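Local coordinates for migration inhibitory factor (Trichinella spiralis, PDB 1HFO), which is a nematode member of the macrophage migration inhibitory factor family, small alpha/beta proteins that assemble as trimers, at residues Thr7-Thr12 with Thr85-Pro90; Ser20-Leu25 with Val37-Asn42; Gly50-Pro55 with Lys91-Ile96. All coordinates share one frame; numbering follows the deposited sequence.

Contacts 1 and 2 are buried and mostly apolar, whereas contact 3 lies at the surface and is polar. Contact 2 packs helix 18-30 on strand 38-42, and contact 1 lies where the chain leaving strand 2-7 meets the end of helix 69-87. They touch where Leu87 CD1 lies 3.8 Å from Ile41 CD1, and Thr7 joins strand 38-42 at Asn42. Contact 3 adjoins contact 1 through Asn8 and Asn54, but replaces methyl packing with an arginine held by backbone carbonyls. Contacts 2 and 3 reach the same sheet without touching, their nearest atoms about 9 Å apart.

Contact 1: Thr7-Thr12 with Thr85-Pro90; sequences TNIKAT and TKLGIP. Unlike the reference sequence in segment 85-90: Thr85 (reference Lys).
Ile9 reaches across to Leu87 and Ile89 at one end of the alpha/beta fold of the MIF family, where the chain leaving strand 2-7 meets the C-terminal end of helix 69-87. The delta methyl of Ile9 does most of the touching: CD1 comes within 3.7 Å of Leu87 CB, and the two side chains cross at about a right angle. Its other branch turns to the next hydrophobic residue, with Ile9 CG2 4.1 Å from Ile89 CG1. With chi1 at 65°, CG1 of Ile9 is held between the backbone N and the carbonyl carbon, and the extended chain beyond it carries CD1 to the leucine. Thr7 completes this first shell, its OG1 lying 3.4 Å from Ile89 CD1, a polar atom against a methyl.

That hydroxyl is engaged from within its own segment and from outside. It accepts from Ile9 N, two residues on, in an ST turn, and is also hydrogen-bonded to Ala56 O. The turn thus ties the strand end to the residue that packs on the helix end. On the other segment, Gly88 leaves helical geometry with positive phi, and Leu87 and Ile89 on its two sides both point to the 7-12 segment. Farther out, Ile41 of strand 38-42 touches both Thr7 and Leu87, Phe18 of helix 18-30 also packs on Leu87, and Ala57 lies against Ile89. The ST-turn bond is long but nearly straight: Ile9 N to Thr7 OG1 measures 3.3 Å, with an angle of 175° at the hydrogen.

Contact 2: Ser20-Leu25 with Val37-Asn42; sequences SSTSAL and VAVHIN
Thr22 and Ser23, neighbours on helix 18-30, rest on Val39 of strand 38-42 within the beta-alpha-beta unit formed by strand 2-7, this helix and this strand. Methyl packing makes up one part of the contact. Thr22 CG2 lies 3.7 Å from Val39 CG1, and the same threonine methyl is 4.1 Å from Val39 CG2, so it sits against both branches of the valine. Thr22 chi1, -53°, turns this methyl to the strand and leaves OG1 beside the backbone N, where it is hydrogen-bonded to Phe18 O one helical turn back and to His82 NE2 of helix 69-87.

A second kind of contact sets methyls against polar atoms. Ser23 OG approaches Val39 CG2 to 3.4 Å. Here too the hydroxyl is hydrogen-bonded to its own helix, at Leu19 O, so the buried oxygen is not left to apolar neighbours alone. Two residues earlier, just ahead of the strand, Val37 CG1 lies 3.9 Å from Ser23 O, against the helix backbone rather than a side-chain tip.

Val37 and Val39 point to the helix, Ala38 between them away. Residues 38-41 pair with an antiparallel strand of the second subunit, and Ser48 of that subunit packs on both Ser23 and Val39. The remaining interaction is a water bridge joining the two segments, which share no direct hydrogen bond: the water donates one hydrogen to Ser23 OG at 2.6 Å and the other to Val37 O at 2.7 Å.

Contact 3: Gly50-Pro55 with Lys91-Ile96; sequences GGSTNP and KNRMYI
The carbonyl oxygen of Asn54 is gripped by the guanidinium of Arg93 and by a second donor, Asn8 ND2, from the chain that follows strand 2-7. The stronger arginine bond runs from Arg93 NH2 to Asn54 O at 2.9 Å, with an angle of 166° at the hydrogen. The oxygen lies in the guanidinium plane, yet the donor stands above the carbonyl plane, 40° out of it. Arg93 NE makes a weak bond to Asn54 O as well, at 3.5 Å. Arg93 NE is much nearer to the next carbonyl, Pro55 O, at 2.9 Å, again from above the carbonyl plane. The same Arg93 NH2 also makes a weak, bent bond to Ser52 O at 2.9 Å.

Three carbonyls of the loop, those of Ser52, Asn54 and Pro55, therefore lie along the guanidinium edge and should hold the group against rotation. A bend at chi3 (71°) turns the planar end of Arg93 to meet them after its chain has run past Pro55 O, which lies 3.3 Å from Arg93 CD. Ser52 OG sits 3.1 Å from Arg93 NH1, and both atoms are hydrogen-bonded to Phe49 O at the end of strand 46-49. The carbonyl oxygens around the group, Phe49 O included, would probably stabilise its positive charge.

This surface contact ties the loop between strands 46-49 and 57-63 to Arg93, just ahead of strand 94-100. Arg93 pairs through its backbone with Ala57 of strand 57-63, while beyond it Tyr95 and Ile96 extend the sheet antiparallel to a strand of the third subunit, with helix 69-87 packed on Met94 and Ile96.

Contact 1: Thr7-Thr12 with Thr85-Pro90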
ATOM      1  N   THR A   7      -5.893  -3.258  -8.944  1.00 20.24           N
ATOM      2  CA  THR A   7      -7.000  -3.235  -9.893  1.00 19.31           C
ATOM      3  C   THR A   7      -7.852  -4.493  -9.840  1.00 20.02           C
ATOM      4  O   THR A   7      -7.397  -5.553  -9.404  1.00 20.33           O
ATOM      5  CB  THR A   7      -6.443  -3.053 -11.329  1.00 22.72           C
ATOM      6  OG1 THR A   7      -7.525  -3.002 -12.269  1.00 22.05           O
ATOM      7  CG2 THR A   7      -5.527  -4.211 -11.692  1.00 23.31           C
ATOM      8  N   ASN A   8      -9.096  -4.372 -10.306  1.00 24.62           N
ATOM      9  CA  ASN A   8      -9.998  -5.511 -10.331  1.00 26.40           C
ATOM     10  C   ASN A   8      -9.973  -6.263 -11.659  1.00 28.42           C
ATOM     11  O   ASN A   8     -10.575  -7.329 -11.778  1.00 28.85           O
ATOM     12  CB  ASN A   8     -11.443  -5.080 -10.018  1.00 28.22           C
ATOM     13  CG  ASN A   8     -11.852  -3.797 -10.727  1.00 27.98           C
ATOM     14  OD1 ASN A   8     -11.293  -3.428 -11.760  1.00 24.71           O
ATOM     15  ND2 ASN A   8     -12.868  -3.116 -10.174  1.00 27.81           N
ATOM     16  N   ILE A   9      -9.266  -5.730 -12.652  1.00 27.24           N
ATOM     17  CA  ILE A   9      -9.204  -6.418 -13.936  1.00 29.27           C
ATOM     18  C   ILE A   9      -8.424  -7.718 -13.814  1.00 29.38           C
ATOM     19  O   ILE A   9      -7.794  -7.990 -12.792  1.00 28.61           O
ATOM     20  CB  ILE A   9      -8.564  -5.554 -15.043  1.00 27.27           C
ATOM     21  CG1 ILE A   9      -7.096  -5.286 -14.727  1.00 29.06           C
ATOM     22  CG2 ILE A   9      -9.335  -4.271 -15.226  1.00 31.39           C
ATOM     23  CD1 ILE A   9      -6.436  -4.430 -15.756  1.00 29.47           C
ATOM     24  N   LYS A  10      -8.461  -8.520 -14.869  1.00 30.39           N
ATOM     25  CA  LYS A  10      -7.789  -9.810 -14.880  1.00 30.61           C
ATOM     26  C   LYS A  10      -6.315  -9.697 -15.258  1.00 28.58           C
ATOM     27  O   LYS A  10      -5.933  -8.810 -16.013  1.00 29.50           O
ATOM     28  CB  LYS A  10      -8.509 -10.747 -15.856  1.00 34.10           C
ATOM     29  CG  LYS A  10      -9.969 -11.015 -15.496  1.00 33.91           C
ATOM     30  CD  LYS A  10     -10.708 -11.718 -16.634  1.00 37.66           C
ATOM     31  CE  LYS A  10     -10.132 -13.096 -16.919  1.00 39.27           C
ATOM     32  NZ  LYS A  10     -10.218 -13.983 -15.720  1.00 43.27           N
ATOM     33  N   ALA A  11      -5.502 -10.606 -14.734  1.00 27.77           N
ATOM     34  CA  ALA A  11      -4.066 -10.604 -15.016  1.00 23.45           C
ATOM     35  C   ALA A  11      -3.836 -10.836 -16.492  1.00 28.84           C
ATOM     36  O   ALA A  11      -2.929 -10.257 -17.103  1.00 26.38           O
ATOM     37  CB  ALA A  11      -3.375 -11.690 -14.221  1.00 26.84           C
ATOM     38  N   THR A  12      -4.666 -11.689 -17.071  1.00 28.79           N
ATOM     39  CA  THR A  12      -4.514 -11.994 -18.478  1.00 31.02           C
ATOM     40  C   THR A  12      -4.862 -10.777 -19.340  1.00 26.32           C
ATOM     41  O   THR A  12      -4.663 -10.786 -20.557  1.00 33.18           O
ATOM     42  CB  THR A  12      -5.372 -13.214 -18.851  1.00 31.61           C
ATOM     43  OG1 THR A  12      -4.971 -13.705 -20.134  1.00 38.98           O
ATOM     44  CG2 THR A  12      -6.844 -12.846 -18.858  1.00 31.47           C
ATOM     45  N   THR A  85      -4.992   3.373 -21.817  1.00 25.76           N
ATOM     46  CA  THR A  85      -4.587   2.707 -23.053  1.00 25.73           C
ATOM     47  C   THR A  85      -4.160   1.249 -22.888  1.00 28.57           C
ATOM     48  O   THR A  85      -4.514   0.397 -23.702  1.00 28.93           O
ATOM     49  CB  THR A  85      -3.442   3.483 -23.729  1.00 29.07           C
ATOM     50  OG1 THR A  85      -3.896   4.799 -24.072  1.00 31.80           O
ATOM     51  CG2 THR A  85      -2.959   2.760 -24.990  1.00 27.98           C
ATOM     52  N   LYS A  86      -3.405   0.948 -21.832  1.00 25.07           N
ATOM     53  CA  LYS A  86      -2.909  -0.409 -21.613  1.00 20.30           C
ATOM     54  C   LYS A  86      -3.832  -1.380 -20.895  1.00 24.54           C
ATOM     55  O   LYS A  86      -3.799  -2.588 -21.154  1.00 26.58           O
ATOM     56  CB  LYS A  86      -1.583  -0.359 -20.847  1.00 23.66           C
ATOM     57  CG  LYS A  86      -0.471   0.373 -21.557  1.00 23.90           C
ATOM     58  CD  LYS A  86      -0.065  -0.312 -22.864  1.00 26.71           C
ATOM     59  CE  LYS A  86       1.006   0.510 -23.569  1.00 24.35           C
ATOM     60  NZ  LYS A  86       1.392  -0.112 -24.879  1.00 26.58           N
ATOM     61  N   LEU A  87      -4.642  -0.862 -19.978  1.00 22.91           N
ATOM     62  CA  LEU A  87      -5.541  -1.705 -19.209  1.00 24.68           C
ATOM     63  C   LEU A  87      -7.006  -1.500 -19.570  1.00 23.33           C
ATOM     64  O   LEU A  87      -7.858  -2.294 -19.167  1.00 28.85           O
ATOM     65  CB  LEU A  87      -5.337  -1.433 -17.722  1.00 22.29           C
ATOM     66  CG  LEU A  87      -3.857  -1.410 -17.312  1.00 18.49           C
ATOM     67  CD1 LEU A  87      -3.769  -1.218 -15.816  1.00 20.00           C
ATOM     68  CD2 LEU A  87      -3.162  -2.702 -17.719  1.00 22.56           C
ATOM     69  N   GLY A  88      -7.284  -0.429 -20.303  1.00 26.53           N
ATOM     70  CA  GLY A  88      -8.647  -0.148 -20.720  1.00 28.22           C
ATOM     71  C   GLY A  88      -9.551   0.395 -19.628  1.00 31.90           C
ATOM     72  O   GLY A  88     -10.768   0.470 -19.805  1.00 31.61           O
ATOM     73  N   ILE A  89      -8.962   0.798 -18.508  1.00 27.02           N
ATOM     74  CA  ILE A  89      -9.754   1.325 -17.392  1.00 28.00           C
ATOM     75  C   ILE A  89     -10.110   2.795 -17.600  1.00 24.67           C
ATOM     76  O   ILE A  89      -9.262   3.606 -17.968  1.00 25.08           O
ATOM     77  CB  ILE A  89      -8.987   1.203 -16.046  1.00 24.83           C
ATOM     78  CG1 ILE A  89      -8.546  -0.241 -15.802  1.00 27.15           C
ATOM     79  CG2 ILE A  89      -9.889   1.647 -14.896  1.00 24.79           C
ATOM     80  CD1 ILE A  89      -7.709  -0.411 -14.516  1.00 25.03           C
ATOM     81  N   PRO A  90     -11.388   3.162 -17.372  1.00 27.56           N
ATOM     82  CA  PRO A  90     -11.835   4.546 -17.537  1.00 27.05           C
ATOM     83  C   PRO A  90     -11.068   5.486 -16.605  1.00 27.84           C
ATOM     84  O   PRO A  90     -10.838   5.159 -15.442  1.00 27.50           O
ATOM     85  CB  PRO A  90     -13.319   4.482 -17.174  1.00 29.36           C
ATOM     86  CG  PRO A  90     -13.700   3.072 -17.499  1.00 28.86           C
ATOM     87  CD  PRO A  90     -12.515   2.274 -17.035  1.00 28.93           C
TER

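Contact 2: Ser20-Leu25 with Val37-Asn42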
ATOM      1  N   SER A  20       7.306  -2.860 -19.015  1.00 20.77           N
ATOM      2  CA  SER A  20       8.297  -2.074 -19.724  1.00 21.16           C
ATOM      3  C   SER A  20       7.801  -0.659 -20.056  1.00 17.65           C
ATOM      4  O   SER A  20       8.495   0.319 -19.800  1.00 19.01           O
ATOM      5  CB  SER A  20       8.731  -2.791 -21.017  1.00 21.40           C
ATOM      6  OG  SER A  20       7.651  -2.919 -21.925  1.00 21.34           O
ATOM      7  N   SER A  21       6.602  -0.548 -20.623  1.00 19.19           N
ATOM      8  CA  SER A  21       6.088   0.762 -21.005  1.00 16.30           C
ATOM      9  C   SER A  21       5.869   1.669 -19.806  1.00 15.76           C
ATOM     10  O   SER A  21       6.071   2.872 -19.907  1.00 20.16           O
ATOM     11  CB  SER A  21       4.779   0.646 -21.793  1.00 23.30           C
ATOM     12  OG  SER A  21       3.751  -0.008 -21.074  1.00 23.34           O
ATOM     13  N   THR A  22       5.450   1.079 -18.694  1.00 17.52           N
ATOM     14  CA  THR A  22       5.203   1.849 -17.484  1.00 18.05           C
ATOM     15  C   THR A  22       6.553   2.257 -16.876  1.00 16.31           C
ATOM     16  O   THR A  22       6.728   3.398 -16.449  1.00 17.37           O
ATOM     17  CB  THR A  22       4.361   1.015 -16.497  1.00 17.29           C
ATOM     18  OG1 THR A  22       3.174   0.530 -17.160  1.00 18.77           O
ATOM     19  CG2 THR A  22       3.959   1.859 -15.305  1.00 18.71           C
ATOM     20  N   SER A  23       7.516   1.338 -16.872  1.00 16.57           N
ATOM     21  CA  SER A  23       8.851   1.671 -16.329  1.00 16.81           C
ATOM     22  C   SER A  23       9.448   2.835 -17.120  1.00 17.71           C
ATOM     23  O   SER A  23      10.018   3.770 -16.568  1.00 17.69           O
ATOM     24  CB  SER A  23       9.797   0.489 -16.440  1.00 20.12           C
ATOM     25  OG  SER A  23       9.390  -0.596 -15.637  1.00 25.55           O
ATOM     26  N   ALA A  24       9.325   2.759 -18.440  1.00 16.53           N
ATOM     27  CA  ALA A  24       9.826   3.808 -19.306  1.00 17.31           C
ATOM     28  C   ALA A  24       9.145   5.144 -19.010  1.00 18.22           C
ATOM     29  O   ALA A  24       9.801   6.153 -18.856  1.00 20.39           O
ATOM     30  CB  ALA A  24       9.599   3.428 -20.779  1.00 15.80           C
ATOM     31  N   LEU A  25       7.818   5.146 -18.918  1.00 18.28           N
ATOM     32  CA  LEU A  25       7.095   6.383 -18.667  1.00 19.22           C
ATOM     33  C   LEU A  25       7.427   7.021 -17.314  1.00 19.80           C
ATOM     34  O   LEU A  25       7.617   8.235 -17.224  1.00 21.15           O
ATOM     35  CB  LEU A  25       5.589   6.126 -18.750  1.00 17.65           C
ATOM     36  CG  LEU A  25       4.713   7.361 -18.548  1.00 26.34           C
ATOM     37  CD1 LEU A  25       4.988   8.384 -19.630  1.00 25.97           C
ATOM     38  CD2 LEU A  25       3.257   6.932 -18.560  1.00 22.21           C
ATOM     39  N   VAL A  37      13.744   2.443 -11.238  1.00 14.00           N
ATOM     40  CA  VAL A  37      12.284   2.428 -11.350  1.00 15.69           C
ATOM     41  C   VAL A  37      11.664   1.063 -11.080  1.00 15.87           C
ATOM     42  O   VAL A  37      12.031   0.057 -11.716  1.00 17.25           O
ATOM     43  CB  VAL A  37      11.831   2.883 -12.747  1.00 14.02           C
ATOM     44  CG1 VAL A  37      10.291   2.803 -12.850  1.00 15.43           C
ATOM     45  CG2 VAL A  37      12.305   4.282 -13.002  1.00 15.70           C
ATOM     46  N   ALA A  38      10.728   1.019 -10.129  1.00 15.94           N
ATOM     47  CA  ALA A  38      10.044  -0.224  -9.818  1.00 14.60           C
ATOM     48  C   ALA A  38       8.578  -0.037 -10.160  1.00 15.32           C
ATOM     49  O   ALA A  38       7.984   1.002  -9.855  1.00 16.45           O
ATOM     50  CB  ALA A  38      10.200  -0.590  -8.333  1.00 17.19           C
ATOM     51  N   VAL A  39       8.023  -1.045 -10.816  1.00 16.62           N
ATOM     52  CA  VAL A  39       6.618  -1.031 -11.212  1.00 16.77           C
ATOM     53  C   VAL A  39       5.956  -2.294 -10.717  1.00 16.42           C
ATOM     54  O   VAL A  39       6.467  -3.398 -10.894  1.00 15.70           O
ATOM     55  CB  VAL A  39       6.471  -0.963 -12.735  1.00 16.12           C
ATOM     56  CG1 VAL A  39       4.952  -0.995 -13.106  1.00 16.16           C
ATOM     57  CG2 VAL A  39       7.105   0.309 -13.257  1.00 16.59           C
ATOM     58  N   HIS A  40       4.765  -2.132 -10.138  1.00 19.09           N
ATOM     59  CA  HIS A  40       4.029  -3.250  -9.580  1.00 17.61           C
ATOM     60  C   HIS A  40       2.550  -3.102  -9.909  1.00 14.72           C
ATOM     61  O   HIS A  40       2.021  -1.996  -9.817  1.00 16.30           O
ATOM     62  CB  HIS A  40       4.170  -3.223  -8.063  1.00 17.35           C
ATOM     63  CG  HIS A  40       3.195  -4.100  -7.340  1.00 17.24           C
ATOM     64  ND1 HIS A  40       2.368  -3.621  -6.345  1.00 20.80           N
ATOM     65  CD2 HIS A  40       2.947  -5.426  -7.430  1.00 19.19           C
ATOM     66  CE1 HIS A  40       1.656  -4.619  -5.852  1.00 20.13           C
ATOM     67  NE2 HIS A  40       1.991  -5.725  -6.493  1.00 18.63           N
ATOM     68  N   ILE A  41       1.919  -4.205 -10.301  1.00 19.28           N
ATOM     69  CA  ILE A  41       0.477  -4.192 -10.545  1.00 17.55           C
ATOM     70  C   ILE A  41      -0.098  -5.433  -9.892  1.00 20.82           C
ATOM     71  O   ILE A  41       0.374  -6.551 -10.107  1.00 19.49           O
ATOM     72  CB  ILE A  41       0.105  -4.162 -12.046  1.00 20.89           C
ATOM     73  CG1 ILE A  41      -1.415  -3.997 -12.178  1.00 20.55           C
ATOM     74  CG2 ILE A  41       0.579  -5.441 -12.733  1.00 21.10           C
ATOM     75  CD1 ILE A  41      -1.875  -3.609 -13.590  1.00 24.71           C
ATOM     76  N   ASN A  42      -1.103  -5.213  -9.051  1.00 21.67           N
ATOM     77  CA  ASN A  42      -1.786  -6.266  -8.319  1.00 19.03           C
ATOM     78  C   ASN A  42      -3.173  -6.348  -8.955  1.00 22.04           C
ATOM     79  O   ASN A  42      -3.982  -5.432  -8.812  1.00 21.15           O
ATOM     80  CB  ASN A  42      -1.884  -5.858  -6.852  1.00 25.35           C
ATOM     81  CG  ASN A  42      -2.509  -6.922  -5.990  1.00 23.31           C
ATOM     82  OD1 ASN A  42      -2.603  -8.077  -6.385  1.00 26.66           O
ATOM     83  ND2 ASN A  42      -2.927  -6.535  -4.786  1.00 27.94           N
TER
HETATM   84  O   HOH W   1      10.757  -1.462 -13.546  1.00 19.82           O

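Contact 3: Gly50-Pro55 with Lys91-Ile96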
ATOM      1  N   GLY A  50     -16.961   4.042  -6.852  1.00 29.15           N
ATOM      2  CA  GLY A  50     -18.222   4.713  -7.100  1.00 29.81           C
ATOM      3  C   GLY A  50     -19.397   3.764  -6.968  1.00 30.91           C
ATOM      4  O   GLY A  50     -20.428   3.940  -7.621  1.00 34.46           O
ATOM      5  N   GLY A  51     -19.243   2.740  -6.140  1.00 31.97           N
ATOM      6  CA  GLY A  51     -20.323   1.789  -5.946  1.00 35.57           C
ATOM      7  C   GLY A  51     -20.506   0.720  -7.012  1.00 35.89           C
ATOM      8  O   GLY A  51     -21.576   0.120  -7.110  1.00 37.22           O
ATOM      9  N   SER A  52     -19.480   0.471  -7.816  1.00 35.20           N
ATOM     10  CA  SER A  52     -19.570  -0.558  -8.845  1.00 37.20           C
ATOM     11  C   SER A  52     -18.254  -1.301  -8.958  1.00 38.58           C
ATOM     12  O   SER A  52     -17.181  -0.734  -8.735  1.00 38.07           O
ATOM     13  CB  SER A  52     -19.951   0.045 -10.196  1.00 38.36           C
ATOM     14  OG  SER A  52     -19.119   1.132 -10.540  1.00 42.09           O
ATOM     15  N   THR A  53     -18.355  -2.580  -9.292  1.00 35.83           N
ATOM     16  CA  THR A  53     -17.192  -3.433  -9.427  1.00 35.01           C
ATOM     17  C   THR A  53     -16.653  -3.452 -10.858  1.00 30.65           C
ATOM     18  O   THR A  53     -15.913  -4.357 -11.226  1.00 35.31           O
ATOM     19  CB  THR A  53     -17.533  -4.870  -8.991  1.00 37.69           C
ATOM     20  OG1 THR A  53     -16.336  -5.648  -8.918  1.00 44.65           O
ATOM     21  CG2 THR A  53     -18.479  -5.519  -9.984  1.00 38.17           C
ATOM     22  N   ASN A  54     -17.020  -2.461 -11.665  1.00 30.31           N
ATOM     23  CA  ASN A  54     -16.526  -2.408 -13.038  1.00 28.28           C
ATOM     24  C   ASN A  54     -15.057  -2.003 -12.993  1.00 29.02           C
ATOM     25  O   ASN A  54     -14.611  -1.425 -12.005  1.00 27.53           O
ATOM     26  CB  ASN A  54     -17.319  -1.401 -13.871  1.00 31.86           C
ATOM     27  CG  ASN A  54     -18.710  -1.908 -14.220  1.00 30.57           C
ATOM     28  OD1 ASN A  54     -18.904  -3.105 -14.419  1.00 36.39           O
ATOM     29  ND2 ASN A  54     -19.676  -1.001 -14.312  1.00 36.14           N
ATOM     30  N   PRO A  55     -14.294  -2.299 -14.062  1.00 26.17           N
ATOM     31  CA  PRO A  55     -12.871  -1.956 -14.124  1.00 25.40           C
ATOM     32  C   PRO A  55     -12.508  -0.615 -13.481  1.00 26.91           C
ATOM     33  O   PRO A  55     -13.016   0.442 -13.861  1.00 24.24           O
ATOM     34  CB  PRO A  55     -12.582  -1.985 -15.623  1.00 30.00           C
ATOM     35  CG  PRO A  55     -13.427  -3.139 -16.068  1.00 29.41           C
ATOM     36  CD  PRO A  55     -14.736  -2.905 -15.335  1.00 28.36           C
ATOM     37  N   LYS A  91     -10.697   6.653 -17.114  1.00 27.23           N
ATOM     38  CA  LYS A  91      -9.949   7.626 -16.329  1.00 29.81           C
ATOM     39  C   LYS A  91     -10.670   8.133 -15.084  1.00 32.12           C
ATOM     40  O   LYS A  91     -10.021   8.571 -14.134  1.00 30.77           O
ATOM     41  CB  LYS A  91      -9.544   8.803 -17.207  1.00 24.56           C
ATOM     42  CG  LYS A  91      -8.695   8.395 -18.390  1.00 28.73           C
ATOM     43  CD  LYS A  91      -8.228   9.601 -19.160  1.00 31.18           C
ATOM     44  CE  LYS A  91      -7.350   9.189 -20.333  1.00 31.19           C
ATOM     45  NZ  LYS A  91      -6.973  10.388 -21.123  1.00 34.12           N
ATOM     46  N   ASN A  92     -12.002   8.090 -15.078  1.00 29.58           N
ATOM     47  CA  ASN A  92     -12.734   8.535 -13.896  1.00 29.03           C
ATOM     48  C   ASN A  92     -12.931   7.411 -12.889  1.00 28.61           C
ATOM     49  O   ASN A  92     -13.667   7.576 -11.915  1.00 29.87           O
ATOM     50  CB  ASN A  92     -14.102   9.146 -14.259  1.00 31.50           C
ATOM     51  CG  ASN A  92     -14.991   8.214 -15.079  1.00 30.92           C
ATOM     52  OD1 ASN A  92     -14.795   6.999 -15.132  1.00 29.63           O
ATOM     53  ND2 ASN A  92     -16.003   8.800 -15.714  1.00 35.40           N
ATOM     54  N   ARG A  93     -12.274   6.272 -13.124  1.00 26.84           N
ATOM     55  CA  ARG A  93     -12.359   5.137 -12.220  1.00 23.61           C
ATOM     56  C   ARG A  93     -10.975   4.740 -11.726  1.00 18.20           C
ATOM     57  O   ARG A  93     -10.722   3.579 -11.453  1.00 19.42           O
ATOM     58  CB  ARG A  93     -13.032   3.943 -12.884  1.00 23.59           C
ATOM     59  CG  ARG A  93     -14.522   4.187 -13.146  1.00 26.13           C
ATOM     60  CD  ARG A  93     -15.181   2.969 -13.744  1.00 25.64           C
ATOM     61  NE  ARG A  93     -15.319   1.866 -12.804  1.00 26.94           N
ATOM     62  CZ  ARG A  93     -16.097   1.889 -11.725  1.00 27.74           C
ATOM     63  NH1 ARG A  93     -16.818   2.975 -11.444  1.00 25.90           N
ATOM     64  NH2 ARG A  93     -16.159   0.824 -10.932  1.00 24.22           N
ATOM     65  N   MET A  94     -10.101   5.733 -11.622  1.00 23.75           N
ATOM     66  CA  MET A  94      -8.740   5.512 -11.128  1.00 24.09           C
ATOM     67  C   MET A  94      -8.240   6.673 -10.283  1.00 20.76           C
ATOM     68  O   MET A  94      -8.481   7.841 -10.587  1.00 19.73           O
ATOM     69  CB  MET A  94      -7.762   5.311 -12.289  1.00 25.20           C
ATOM     70  CG  MET A  94      -7.958   4.034 -13.057  1.00 22.37           C
ATOM     71  SD  MET A  94      -6.611   3.813 -14.241  1.00 23.07           S
ATOM     72  CE  MET A  94      -6.992   5.054 -15.428  1.00 27.15           C
ATOM     73  N   TYR A  95      -7.533   6.341  -9.203  1.00 18.37           N
ATOM     74  CA  TYR A  95      -6.944   7.356  -8.352  1.00 18.43           C
ATOM     75  C   TYR A  95      -5.457   7.062  -8.276  1.00 17.58           C
ATOM     76  O   TYR A  95      -5.066   5.900  -8.212  1.00 19.79           O
ATOM     77  CB  TYR A  95      -7.464   7.272  -6.920  1.00 21.82           C
ATOM     78  CG  TYR A  95      -8.794   7.917  -6.668  1.00 22.53           C
ATOM     79  CD1 TYR A  95      -9.030   9.242  -7.025  1.00 24.98           C
ATOM     80  CD2 TYR A  95      -9.797   7.217  -6.009  1.00 23.64           C
ATOM     81  CE1 TYR A  95     -10.256   9.857  -6.721  1.00 30.25           C
ATOM     82  CE2 TYR A  95     -11.018   7.820  -5.700  1.00 24.62           C
ATOM     83  CZ  TYR A  95     -11.238   9.133  -6.059  1.00 25.72           C
ATOM     84  OH  TYR A  95     -12.453   9.719  -5.750  1.00 31.46           O
ATOM     85  N   ILE A  96      -4.655   8.113  -8.266  1.00 18.21           N
ATOM     86  CA  ILE A  96      -3.217   7.955  -8.101  1.00 19.42           C
ATOM     87  C   ILE A  96      -2.745   8.939  -7.030  1.00 21.84           C
ATOM     88  O   ILE A  96      -2.964  10.144  -7.138  1.00 20.05           O
ATOM     89  CB  ILE A  96      -2.427   8.227  -9.404  1.00 19.47           C
ATOM     90  CG1 ILE A  96      -2.810   7.199 -10.471  1.00 24.24           C
ATOM     91  CG2 ILE A  96      -0.906   8.182  -9.098  1.00 17.53           C
ATOM     92  CD1 ILE A  96      -2.717   5.744 -10.030  1.00 29.68           C
TER